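Local atomic coordinates of scyllo-inosose 3-dehydrogenase (Thermotoga maritima, PDB entry 3IP1), a protein that catalyses the NAD(+)-dependent oxidation of scyllo-inosose to 3-dehydro-scyllo-inosose and thus probably serves in myo-inositol degradation. Residues V72-T77 and G87-P92; P124-E129 and S192-T197; A229-K234 and M361-I366; E302-A307 and A312-V317. One frame throughout, in Å; residues are numbered along the deposited sequence.

How the interactions relate
The four contacts come from the two parts of a zinc-containing alcohol dehydrogenase, a GroES-like catalytic domain and a Rossmann-type nucleotide-binding domain. Interaction 1 closes first along the chain, then interaction 2; interaction 4 is nested inside the long loop closed by interaction 3. Interactions 2 and 3 have centres about 15 Å apart and touch, Leu193 and Thr197 packing against Ile232, Met363 and Thr364. Metal-bearing helix 194-207 is thereby packed against helix 224-235 of the nucleotide-binding domain, which joins the metal site to that domain. Interactions 1 and 4, with centres about 33 Å apart, are packing within one domain each.

Interaction 1 of 4, residues V72-T77 and G87-P92; sequences VHMAQT and GLTGFP
Met74, built as selenomethionine, meets Thr89 and Phe91 with the selenium of its side chain. SE lies 3.9 Å from Thr89 CG2 and equally far, 3.9 Å, from Phe91 CZ, so a single heavy atom serves two neighbours from a loop. Towards the phenyl group the approach is strictly edge-on: SE is 5.1 Å from the centroid of the Phe91 ring and 86° off the ring normal, a Met-aromatic contact made at the rim and not over a face. The chain of Met74 runs extended through SE and then bends at chi3 (-74°), which turns CE aside and presents the selenium itself. Met74 and Thr89 pass alongside one another, pointing opposite ways, with the methyl CG2 also nearing Met74 CG. That methyl is held in place by its sister branch, since Thr89 OG1 donates a 3.1 Å hydrogen bond to Gly87 O. A serine here would lack the methyl and would probably leave Met74 SE without its packing partner on that side. The contact is buried and lies beside His73, assigned by similarity to a charge relay. Around it, Leu8 of strand 3-12 touches both Met74 and Phe91, Trp37 bonds to Thr89 O and meets the Phe91 ring, and Tyr85 and Phe155 from loops pack on Met74, so helix 69-75 is tied to the neighbouring antiparallel sheet.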
loop_
_atom_site.group_PDB
_atom_site.type_symbol
_atom_site.label_atom_id
_atom_site.label_comp_id
_atom_site.label_asym_id
_atom_site.label_seq_id
_atom_site.Cartn_x
_atom_site.Cartn_y
_atom_site.Cartn_z
ATOM N N VAL A 72 31.576 19.183 6.072
ATOM C CA VAL A 72 32.086 19.764 7.314
ATOM C C VAL A 72 32.676 18.675 8.212
ATOM O O VAL A 72 33.799 18.805 8.720
ATOM C CB VAL A 72 30.966 20.560 8.039
ATOM C CG1 VAL A 72 31.442 21.135 9.376
ATOM C CG2 VAL A 72 30.447 21.658 7.118
ATOM N N HIS A 73 31.946 17.574 8.345
ATOM C CA HIS A 73 32.337 16.500 9.255
ATOM C C HIS A 73 33.497 15.635 8.766
ATOM O O HIS A 73 34.229 15.057 9.588
ATOM C CB HIS A 73 31.120 15.657 9.658
ATOM C CG HIS A 73 30.137 16.418 10.496
ATOM N ND1 HIS A 73 28.830 16.015 10.678
ATOM C CD2 HIS A 73 30.275 17.571 11.192
ATOM C CE1 HIS A 73 28.208 16.881 11.457
ATOM N NE2 HIS A 73 29.064 17.837 11.781
HETATM N N MSE A 74 33.676 15.562 7.444
HETATM C CA MSE A 74 34.864 14.920 6.889
HETATM C C MSE A 74 36.157 15.686 7.177
HETATM O O MSE A 74 37.211 15.069 7.311
HETATM C CB MSE A 74 34.702 14.624 5.392
HETATM C CG MSE A 74 33.962 13.313 5.083
HETATM SE SE MSE A 74 33.858 12.982 3.152
HETATM C CE MSE A 74 32.502 14.321 2.717
ATOM N N ALA A 75 36.075 17.023 7.291
ATOM C CA ALA A 75 37.257 17.857 7.495
ATOM C C ALA A 75 37.414 18.322 8.948
ATOM O O ALA A 75 38.338 19.075 9.259
ATOM C CB ALA A 75 37.204 19.048 6.585
ATOM N N GLN A 76 36.480 17.924 9.812
ATOM C CA GLN A 76 36.516 18.275 11.221
ATOM C C GLN A 76 36.997 17.047 11.971
ATOM O O GLN A 76 36.679 15.927 11.584
ATOM C CB GLN A 76 35.126 18.645 11.705
ATOM C CG GLN A 76 35.054 19.100 13.157
ATOM C CD GLN A 76 33.732 19.791 13.469
ATOM O OE1 GLN A 76 32.827 19.814 12.641
ATOM N NE2 GLN A 76 33.630 20.381 14.647
ATOM N N THR A 77 37.728 17.252 13.064
ATOM C CA THR A 77 38.259 16.114 13.831
ATOM C C THR A 77 37.862 16.115 15.299
ATOM O O THR A 77 37.528 17.153 15.854
ATOM C CB THR A 77 39.792 16.072 13.799
ATOM O OG1 THR A 77 40.291 17.124 14.624
ATOM C CG2 THR A 77 40.324 16.234 12.374
ATOM N N GLY A 87 31.120 7.387 7.975
ATOM C CA GLY A 87 30.782 6.501 6.855
ATOM C C GLY A 87 31.846 6.246 5.794
ATOM O O GLY A 87 33.047 6.442 6.016
ATOM N N LEU A 88 31.384 5.776 4.635
ATOM C CA LEU A 88 32.229 5.452 3.486
ATOM C C LEU A 88 33.063 6.647 3.005
ATOM O O LEU A 88 32.533 7.717 2.721
ATOM C CB LEU A 88 31.354 4.937 2.340
ATOM C CG LEU A 88 32.015 4.560 1.019
ATOM C CD1 LEU A 88 32.896 3.300 1.205
ATOM C CD2 LEU A 88 30.950 4.338 -0.031
ATOM N N THR A 89 34.374 6.430 2.914
ATOM C CA THR A 89 35.337 7.477 2.593
ATOM C C THR A 89 36.572 6.875 1.901
ATOM O O THR A 89 37.178 5.928 2.408
ATOM C CB THR A 89 35.767 8.239 3.866
ATOM O OG1 THR A 89 35.827 7.317 4.963
ATOM C CG2 THR A 89 34.765 9.343 4.210
ATOM N N GLY A 90 36.927 7.430 0.745
ATOM C CA GLY A 90 38.087 6.981 -0.035
ATOM C C GLY A 90 38.945 8.192 -0.379
ATOM O O GLY A 90 38.655 8.886 -1.340
ATOM N N PHE A 91 39.978 8.458 0.427
ATOM C CA PHE A 91 40.830 9.654 0.284
ATOM C C PHE A 91 42.175 9.359 -0.398
ATOM O O PHE A 91 42.745 8.280 -0.197
ATOM C CB PHE A 91 41.073 10.305 1.657
ATOM C CG PHE A 91 39.802 10.762 2.367
ATOM C CD1 PHE A 91 38.755 11.356 1.662
ATOM C CD2 PHE A 91 39.677 10.617 3.753
ATOM C CE1 PHE A 91 37.607 11.766 2.306
ATOM C CE2 PHE A 91 38.532 11.035 4.417
ATOM C CZ PHE A 91 37.494 11.626 3.693
ATOM N N PRO A 92 42.720 10.327 -1.163
ATOM C CA PRO A 92 42.191 11.687 -1.388
ATOM C C PRO A 92 41.001 11.676 -2.348
ATOM O O PRO A 92 40.848 10.737 -3.126
ATOM C CB PRO A 92 43.377 12.433 -2.011
ATOM C CG PRO A 92 44.216 11.352 -2.648
ATOM C CD PRO A 92 44.064 10.148 -1.754
#

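Interaction 2 of 4, residues P124-E129 and S192-T197. With CD (cadmium ion), chain F.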
loop_
_atom_site.group_PDB
_atom_site.type_symbol
_atom_site.label_atom_id
_atom_site.label_comp_id
_atom_site.label_asym_id
_atom_site.label_seq_id
_atom_site.Cartn_x
_atom_site.Cartn_y
_atom_site.Cartn_z
ATOM N N PRO A 124 21.146 21.587 -19.017
ATOM C CA PRO A 124 21.351 21.812 -17.578
ATOM C C PRO A 124 20.931 20.581 -16.770
ATOM O O PRO A 124 19.832 20.040 -16.979
ATOM C CB PRO A 124 20.424 22.993 -17.258
ATOM C CG PRO A 124 19.344 22.951 -18.327
ATOM C CD PRO A 124 19.919 22.251 -19.529
ATOM N N VAL A 125 21.788 20.161 -15.849
ATOM C CA VAL A 125 21.533 18.941 -15.088
ATOM C C VAL A 125 21.921 19.046 -13.627
ATOM O O VAL A 125 22.717 19.919 -13.245
ATOM C CB VAL A 125 22.254 17.696 -15.716
ATOM C CG1 VAL A 125 21.681 17.375 -17.063
ATOM C CG2 VAL A 125 23.771 17.910 -15.819
ATOM N N CYS A 126 21.341 18.162 -12.816
ATOM C CA CYS A 126 21.865 17.873 -11.490
ATOM C C CYS A 126 22.107 16.367 -11.457
ATOM O O CYS A 126 21.680 15.653 -12.361
ATOM C CB CYS A 126 20.875 18.292 -10.408
ATOM S SG CYS A 126 19.324 17.380 -10.463
ATOM N N ALA A 127 22.777 15.866 -10.428
ATOM C CA ALA A 127 23.019 14.433 -10.373
ATOM C C ALA A 127 22.907 13.845 -8.974
ATOM O O ALA A 127 23.014 14.553 -7.964
ATOM C CB ALA A 127 24.352 14.075 -11.026
ATOM N N GLU A 128 22.644 12.548 -8.929
ATOM C CA GLU A 128 22.542 11.826 -7.679
ATOM C C GLU A 128 23.946 11.610 -7.099
ATOM O O GLU A 128 24.933 11.538 -7.837
ATOM C CB GLU A 128 21.819 10.483 -7.891
ATOM C CG GLU A 128 20.487 10.625 -8.621
ATOM C CD GLU A 128 19.814 9.302 -8.930
ATOM O OE1 GLU A 128 20.126 8.277 -8.302
ATOM O OE2 GLU A 128 18.953 9.280 -9.816
ATOM N N GLU A 129 24.014 11.506 -5.783
ATOM C CA GLU A 129 25.255 11.231 -5.065
ATOM C C GLU A 129 25.467 9.714 -4.794
ATOM O O GLU A 129 26.621 9.256 -4.688
ATOM C CB GLU A 129 25.270 12.080 -3.777
ATOM C CG GLU A 129 26.397 11.822 -2.790
ATOM C CD GLU A 129 26.142 10.620 -1.871
ATOM O OE1 GLU A 129 25.006 10.131 -1.771
ATOM O OE2 GLU A 129 27.102 10.162 -1.238
ATOM N N SER A 192 21.274 22.777 -7.410
ATOM C CA SER A 192 22.232 22.337 -6.387
ATOM C C SER A 192 21.520 21.843 -5.115
ATOM O O SER A 192 22.109 21.124 -4.286
ATOM C CB SER A 192 23.238 23.472 -6.062
ATOM O OG SER A 192 22.635 24.519 -5.286
ATOM N N LEU A 193 20.247 22.202 -4.981
ATOM C CA LEU A 193 19.451 21.831 -3.829
ATOM C C LEU A 193 18.560 20.597 -4.055
ATOM O O LEU A 193 17.776 20.245 -3.178
ATOM C CB LEU A 193 18.596 23.036 -3.399
ATOM C CG LEU A 193 19.390 24.169 -2.740
ATOM C CD1 LEU A 193 18.689 25.528 -2.839
ATOM C CD2 LEU A 193 19.697 23.849 -1.288
ATOM N N VAL A 194 18.653 19.955 -5.224
ATOM C CA VAL A 194 17.765 18.812 -5.510
ATOM C C VAL A 194 18.136 17.601 -4.644
ATOM O O VAL A 194 17.263 16.907 -4.101
ATOM C CB VAL A 194 17.766 18.422 -7.012
ATOM C CG1 VAL A 194 16.996 17.081 -7.241
ATOM C CG2 VAL A 194 17.179 19.558 -7.851
ATOM N N GLU A 195 19.432 17.361 -4.505
ATOM C CA GLU A 195 19.907 16.238 -3.705
ATOM C C GLU A 195 19.437 16.296 -2.235
ATOM O O GLU A 195 18.779 15.363 -1.772
ATOM C CB GLU A 195 21.435 16.073 -3.845
ATOM C CG GLU A 195 22.011 14.761 -3.303
ATOM C CD GLU A 195 22.388 14.806 -1.831
ATOM O OE1 GLU A 195 22.436 15.894 -1.232
ATOM O OE2 GLU A 195 22.644 13.728 -1.251
ATOM N N PRO A 196 19.760 17.374 -1.494
ATOM C CA PRO A 196 19.241 17.378 -0.106
ATOM C C PRO A 196 17.700 17.414 -0.034
ATOM O O PRO A 196 17.111 16.902 0.929
ATOM C CB PRO A 196 19.838 18.661 0.500
ATOM C CG PRO A 196 20.223 19.525 -0.689
ATOM C CD PRO A 196 20.639 18.537 -1.758
ATOM N N THR A 197 17.048 18.016 -1.027
ATOM C CA THR A 197 15.586 18.088 -1.012
ATOM C C THR A 197 15.020 16.682 -1.227
ATOM O O THR A 197 13.990 16.319 -0.635
ATOM C CB THR A 197 15.030 19.105 -2.069
ATOM O OG1 THR A 197 15.577 20.417 -1.809
ATOM C CG2 THR A 197 13.477 19.179 -2.025
HETATM CD CD CD F . 24.054 16.141 0.920
HETATM O O HOH W 1 21.983 16.012 2.038
#
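Cys126 packs on Val194 beside the active-site metal of the GroES-like domain, and Glu195, next along, binds that metal; strand 124-127 and the residues just beyond it are thus joined to the start of helix 194-207. The SG of Cys126 rests on the branch point of Val194, 3.9 Å from CB, with both methyls of the valine at a similar range. Phe350 of helix 349-358 touches both of these residues. Glu195 works differently: its OE1 binds the cadmium ion, which occupies the first zinc site here, at 2.7 Å, a water lies at 2.4 Å from the ion, and His97 and Glu98 complete the ligands observed. With CG anti to the backbone N (chi1 -167°) and a bend at chi2, the chain of Glu195 swings its carboxylate to the ion and puts OE2 4.0 Å from Glu129 CB. The two carboxylates also come near, Glu129 OE1 to Glu195 OE2 measuring 4.3 Å, a like-charge approach beside the metal. Just before the helix, Leu193 O accepts from Thr197 N, one turn on, and, at 2.6 Å, from Thr197 OG1, the two donors arriving from opposite faces of its carbonyl plane.

Interaction 3 of 4, residues A229-K234 and M361-I366; sequences AVAILK and MDMTKI
Ala231, on helix 224-235 of the Rossmann-type domain, is met by two selenomethionines, Met361 and Met363, from the loop that follows helix 349-358. The helix comes directly after the glycine-rich turn that, as in relatives of this fold, probably receives NAD(+). In the first shell, Ala231 CB sits 3.7 Å from Met363 SE and 3.9 Å from Met361 SE, so one methyl group is shared by two heavy, polarisable atoms. Met361 also reaches along the helix to Ile232, its SE 4.1 Å from Ile232 CG1 and 4.0 Å from the backbone N of that residue; no hydrogen bond crosses the contact, which is purely one of packing. The two side chains arrive by different paths. Met361 leaves with CG anti to the backbone N (chi1 -170°) and runs straight until its final bend, whereas Met363 is folded at both chi2 and chi3 and curls back to bring its selenium to the alanine.

Further out, Thr197 of helix 194-207 touches both selenomethionines, and Tyr201 of the same helix lies against Ile232. Asp362, between the two, turns away from the helix and fixes the loop instead: its OD2 forms a salt bridge with Arg186, which also bonds to Thr364 OG1, while OD1 takes two bonds. That from Thr364 N to Asp362 OD1, at 2.9 Å, makes an Asx turn and comes from above the carboxylate plane, 46° out of it; Thr364 OG1 adds a second, donating at 2.6 Å on the syn lone pair of Asp362 OD1.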
loop_
_atom_site.group_PDB
_atom_site.type_symbol
_atom_site.label_atom_id
_atom_site.label_comp_id
_atom_site.label_asym_id
_atom_site.label_seq_id
_atom_site.Cartn_x
_atom_site.Cartn_y
_atom_site.Cartn_z
ATOM N N ALA A 229 11.689 19.202 4.107
ATOM C CA ALA A 229 10.481 18.503 4.546
ATOM C C ALA A 229 9.309 19.460 4.821
ATOM O O ALA A 229 8.169 19.135 4.500
ATOM C CB ALA A 229 10.759 17.604 5.747
ATOM N N VAL A 230 9.585 20.641 5.384
ATOM C CA VAL A 230 8.530 21.632 5.635
ATOM C C VAL A 230 7.859 22.001 4.335
ATOM O O VAL A 230 6.622 21.943 4.224
ATOM C CB VAL A 230 9.066 22.923 6.315
ATOM C CG1 VAL A 230 8.008 24.034 6.290
ATOM C CG2 VAL A 230 9.454 22.626 7.746
ATOM N N ALA A 231 8.689 22.377 3.366
ATOM C CA ALA A 231 8.244 22.739 2.028
ATOM C C ALA A 231 7.471 21.601 1.366
ATOM O O ALA A 231 6.373 21.815 0.841
ATOM C CB ALA A 231 9.451 23.149 1.166
ATOM N N ILE A 232 8.044 20.396 1.387
ATOM C CA ILE A 232 7.435 19.261 0.691
ATOM C C ILE A 232 6.059 18.931 1.266
ATOM O O ILE A 232 5.092 18.717 0.520
ATOM C CB ILE A 232 8.324 17.998 0.749
ATOM C CG1 ILE A 232 9.569 18.171 -0.152
ATOM C CG2 ILE A 232 7.524 16.782 0.313
ATOM C CD1 ILE A 232 10.788 17.279 0.309
ATOM N N LEU A 233 5.990 18.890 2.592
ATOM C CA LEU A 233 4.791 18.470 3.291
ATOM C C LEU A 233 3.693 19.528 3.268
ATOM O O LEU A 233 2.519 19.179 3.254
ATOM C CB LEU A 233 5.139 18.027 4.709
ATOM C CG LEU A 233 5.889 16.684 4.696
ATOM C CD1 LEU A 233 6.508 16.337 6.081
ATOM C CD2 LEU A 233 4.958 15.556 4.183
ATOM N N LYS A 234 4.067 20.815 3.233
ATOM C CA LYS A 234 3.079 21.850 2.952
ATOM C C LYS A 234 2.528 21.698 1.531
ATOM O O LYS A 234 1.320 21.648 1.353
ATOM C CB LYS A 234 3.607 23.268 3.189
ATOM C CG LYS A 234 2.512 24.306 3.412
ATOM C CD LYS A 234 1.577 23.924 4.567
ATOM C CE LYS A 234 0.386 24.891 4.699
ATOM N NZ LYS A 234 -0.479 24.552 5.878
HETATM N N MSE A 361 7.800 25.566 -5.745
HETATM C CA MSE A 361 8.504 25.285 -4.499
HETATM C C MSE A 361 9.975 25.684 -4.610
HETATM O O MSE A 361 10.808 24.940 -5.152
HETATM C CB MSE A 361 8.371 23.812 -4.099
HETATM C CG MSE A 361 8.870 23.493 -2.685
HETATM SE SE MSE A 361 8.890 21.551 -2.353
HETATM C CE MSE A 361 10.507 21.105 -3.357
ATOM N N ASP A 362 10.283 26.854 -4.069
ATOM C CA ASP A 362 11.599 27.473 -4.185
ATOM C C ASP A 362 12.484 27.236 -2.944
ATOM O O ASP A 362 12.362 27.934 -1.926
ATOM C CB ASP A 362 11.444 28.982 -4.439
ATOM C CG ASP A 362 12.780 29.693 -4.590
ATOM O OD1 ASP A 362 13.821 29.016 -4.720
ATOM O OD2 ASP A 362 12.786 30.942 -4.581
HETATM N N MSE A 363 13.406 26.290 -3.052
HETATM C CA MSE A 363 14.292 25.981 -1.939
HETATM C C MSE A 363 15.480 26.952 -1.822
HETATM O O MSE A 363 16.209 26.906 -0.833
HETATM C CB MSE A 363 14.800 24.536 -2.036
HETATM C CG MSE A 363 13.731 23.484 -1.890
HETATM SE SE MSE A 363 12.902 23.546 -0.138
HETATM C CE MSE A 363 14.486 23.428 0.972
ATOM N N THR A 364 15.681 27.810 -2.821
ATOM C CA THR A 364 16.842 28.722 -2.834
ATOM C C THR A 364 16.800 29.711 -1.670
ATOM O O THR A 364 17.831 30.282 -1.308
ATOM C CB THR A 364 17.028 29.494 -4.183
ATOM O OG1 THR A 364 15.954 30.429 -4.379
ATOM C CG2 THR A 364 17.101 28.527 -5.358
ATOM N N LYS A 365 15.627 29.851 -1.049
ATOM C CA LYS A 365 15.469 30.694 0.129
ATOM C C LYS A 365 16.419 30.307 1.265
ATOM O O LYS A 365 16.698 31.120 2.140
ATOM C CB LYS A 365 14.024 30.659 0.647
ATOM C CG LYS A 365 12.964 31.146 -0.346
ATOM C CD LYS A 365 11.632 31.311 0.368
ATOM C CE LYS A 365 10.635 32.096 -0.469
ATOM N NZ LYS A 365 9.826 31.201 -1.347
ATOM N N ILE A 366 16.902 29.068 1.263
ATOM C CA ILE A 366 17.742 28.600 2.359
ATOM C C ILE A 366 19.237 28.875 2.167
ATOM O O ILE A 366 20.026 28.693 3.102
ATOM C CB ILE A 366 17.503 27.100 2.701
ATOM C CG1 ILE A 366 18.222 26.183 1.701
ATOM C CG2 ILE A 366 15.981 26.817 2.849
ATOM C CD1 ILE A 366 18.421 24.756 2.210
#

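Interaction 4 of 4, residues E302-A307 and A312-V317; sequences EVIWRA and ATVAIV
Ile304, on the helix of a beta-alpha-beta unit in the Rossmann-type domain, packs down on Ala312 and Val314 at the start of the unit's second strand. Strand 285-288, helix 293-306 and strand 313-316 form this unit, and the contact lies where the chain, having left the helix at Ala307, turns back into the parallel sheet after a short loop. The closest touch is between methyl groups: Ile304 CD1 approaches Val314 CG2 to 3.7 Å, the two side chains running at a slant to each other. A looser one adds Ile304 CG1 at 4.3 Å from Ala312 CB. Extended geometry explains the reach, as CG1 lies anti to the carbonyl carbon (chi1 -71°) and CD1 continues straight from it (chi2 172°), carrying the methyl down to the sheet. Ala312, just before the strand, and Val314 both point toward the helix, in the alternation of an extended chain; Thr313 between them points away from it, and its OG1 is hydrogen-bonded to Gln337.

The neighbours complete a buried apolar layer. Phe286, on the first strand of the unit, touches Ile304 and Ala312, and Val330 of helix 328-333 lies against Ile304 too. Further along the strand, Ile316 O accepts a hydrogen bond from Gln332 of the second subunit, so the same strand takes part in the assembly. On the outer side of helix 293-306, Arg306 reaches back one turn and also pairs with Glu272 of helix 270-277; its NH1 donates to Glu302 OE2 at 3.0 Å, with the acceptor lying in the guanidinium plane.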
loop_
_atom_site.group_PDB
_atom_site.type_symbol
_atom_site.label_atom_id
_atom_site.label_comp_id
_atom_site.label_asym_id
_atom_site.label_seq_id
_atom_site.Cartn_x
_atom_site.Cartn_y
_atom_site.Cartn_z
ATOM N N GLU A 302 5.435 11.055 23.835
ATOM C CA GLU A 302 4.406 11.616 24.686
ATOM C C GLU A 302 3.285 12.234 23.851
ATOM O O GLU A 302 2.101 12.090 24.193
ATOM C CB GLU A 302 4.960 12.626 25.705
ATOM C CG GLU A 302 3.930 12.896 26.815
ATOM C CD GLU A 302 4.246 14.096 27.704
ATOM O OE1 GLU A 302 5.438 14.416 27.894
ATOM O OE2 GLU A 302 3.289 14.713 28.228
ATOM N N VAL A 303 3.652 12.930 22.774
ATOM C CA VAL A 303 2.658 13.434 21.841
ATOM C C VAL A 303 1.846 12.281 21.215
ATOM O O VAL A 303 0.610 12.325 21.194
ATOM C CB VAL A 303 3.273 14.292 20.724
ATOM C CG1 VAL A 303 2.231 14.536 19.635
ATOM C CG2 VAL A 303 3.785 15.634 21.289
ATOM N N ILE A 304 2.532 11.251 20.730
ATOM C CA ILE A 304 1.853 10.141 20.083
ATOM C C ILE A 304 0.845 9.545 21.074
ATOM O O ILE A 304 -0.318 9.334 20.735
ATOM C CB ILE A 304 2.845 9.063 19.559
ATOM C CG1 ILE A 304 3.640 9.594 18.344
ATOM C CG2 ILE A 304 2.089 7.810 19.161
ATOM C CD1 ILE A 304 4.817 8.644 17.862
ATOM N N TRP A 305 1.307 9.319 22.304
ATOM C CA TRP A 305 0.496 8.735 23.362
ATOM C C TRP A 305 -0.747 9.574 23.657
ATOM O O TRP A 305 -1.854 9.063 23.636
ATOM C CB TRP A 305 1.317 8.570 24.639
ATOM C CG TRP A 305 0.561 7.882 25.740
ATOM C CD1 TRP A 305 -0.027 8.471 26.829
ATOM C CD2 TRP A 305 0.302 6.475 25.852
ATOM N NE1 TRP A 305 -0.627 7.511 27.620
ATOM C CE2 TRP A 305 -0.437 6.279 27.049
ATOM C CE3 TRP A 305 0.630 5.361 25.066
ATOM C CZ2 TRP A 305 -0.852 5.013 27.478
ATOM C CZ3 TRP A 305 0.224 4.105 25.490
ATOM C CH2 TRP A 305 -0.520 3.941 26.685
ATOM N N ARG A 306 -0.553 10.864 23.895
ATOM C CA ARG A 306 -1.640 11.741 24.329
ATOM C C ARG A 306 -2.577 12.213 23.208
ATOM O O ARG A 306 -3.726 12.577 23.481
ATOM C CB ARG A 306 -1.063 12.949 25.079
ATOM C CG ARG A 306 -0.466 12.586 26.456
ATOM C CD ARG A 306 0.215 13.779 27.112
ATOM N NE ARG A 306 -0.716 14.907 27.224
ATOM C CZ ARG A 306 -0.377 16.128 27.634
ATOM N NH1 ARG A 306 0.872 16.390 27.977
ATOM N NH2 ARG A 306 -1.291 17.087 27.690
ATOM N N ALA A 307 -2.074 12.232 21.964
ATOM C CA ALA A 307 -2.872 12.591 20.779
ATOM C C ALA A 307 -4.062 11.668 20.541
ATOM O O ALA A 307 -4.028 10.479 20.852
ATOM C CB ALA A 307 -1.991 12.618 19.525
ATOM N N ALA A 312 0.239 7.279 13.439
ATOM C CA ALA A 312 1.421 8.137 13.284
ATOM C C ALA A 312 2.595 7.314 12.799
ATOM O O ALA A 312 2.752 6.154 13.175
ATOM C CB ALA A 312 1.788 8.833 14.588
ATOM N N THR A 313 3.406 7.927 11.955
ATOM C CA THR A 313 4.663 7.358 11.528
ATOM C C THR A 313 5.812 8.242 12.023
ATOM O O THR A 313 5.768 9.473 11.874
ATOM C CB THR A 313 4.701 7.228 9.987
ATOM O OG1 THR A 313 3.738 6.254 9.585
ATOM C CG2 THR A 313 6.094 6.793 9.504
ATOM N N VAL A 314 6.832 7.636 12.630
ATOM C CA VAL A 314 8.044 8.391 12.914
ATOM C C VAL A 314 9.105 7.964 11.918
ATOM O O VAL A 314 9.495 6.806 11.872
ATOM C CB VAL A 314 8.583 8.217 14.332
ATOM C CG1 VAL A 314 9.720 9.231 14.580
ATOM C CG2 VAL A 314 7.504 8.411 15.338
ATOM N N ALA A 315 9.536 8.914 11.097
ATOM C CA ALA A 315 10.574 8.637 10.113
ATOM C C ALA A 315 11.893 9.187 10.660
ATOM O O ALA A 315 11.965 10.364 11.056
ATOM C CB ALA A 315 10.211 9.277 8.767
ATOM N N ILE A 316 12.915 8.330 10.707
ATOM C CA ILE A 316 14.240 8.716 11.214
ATOM C C ILE A 316 15.209 8.910 10.056
ATOM O O ILE A 316 15.529 7.964 9.347
ATOM C CB ILE A 316 14.800 7.674 12.213
ATOM C CG1 ILE A 316 13.857 7.528 13.413
ATOM C CG2 ILE A 316 16.204 8.105 12.724
ATOM C CD1 ILE A 316 13.971 6.176 14.152
ATOM N N VAL A 317 15.660 10.145 9.869
ATOM C CA VAL A 317 16.474 10.516 8.712
ATOM C C VAL A 317 17.892 10.952 9.104
ATOM O O VAL A 317 18.846 10.760 8.342
ATOM C CB VAL A 317 15.771 11.601 7.822
ATOM C CG1 VAL A 317 15.717 12.922 8.501
ATOM C CG2 VAL A 317 16.456 11.729 6.458
#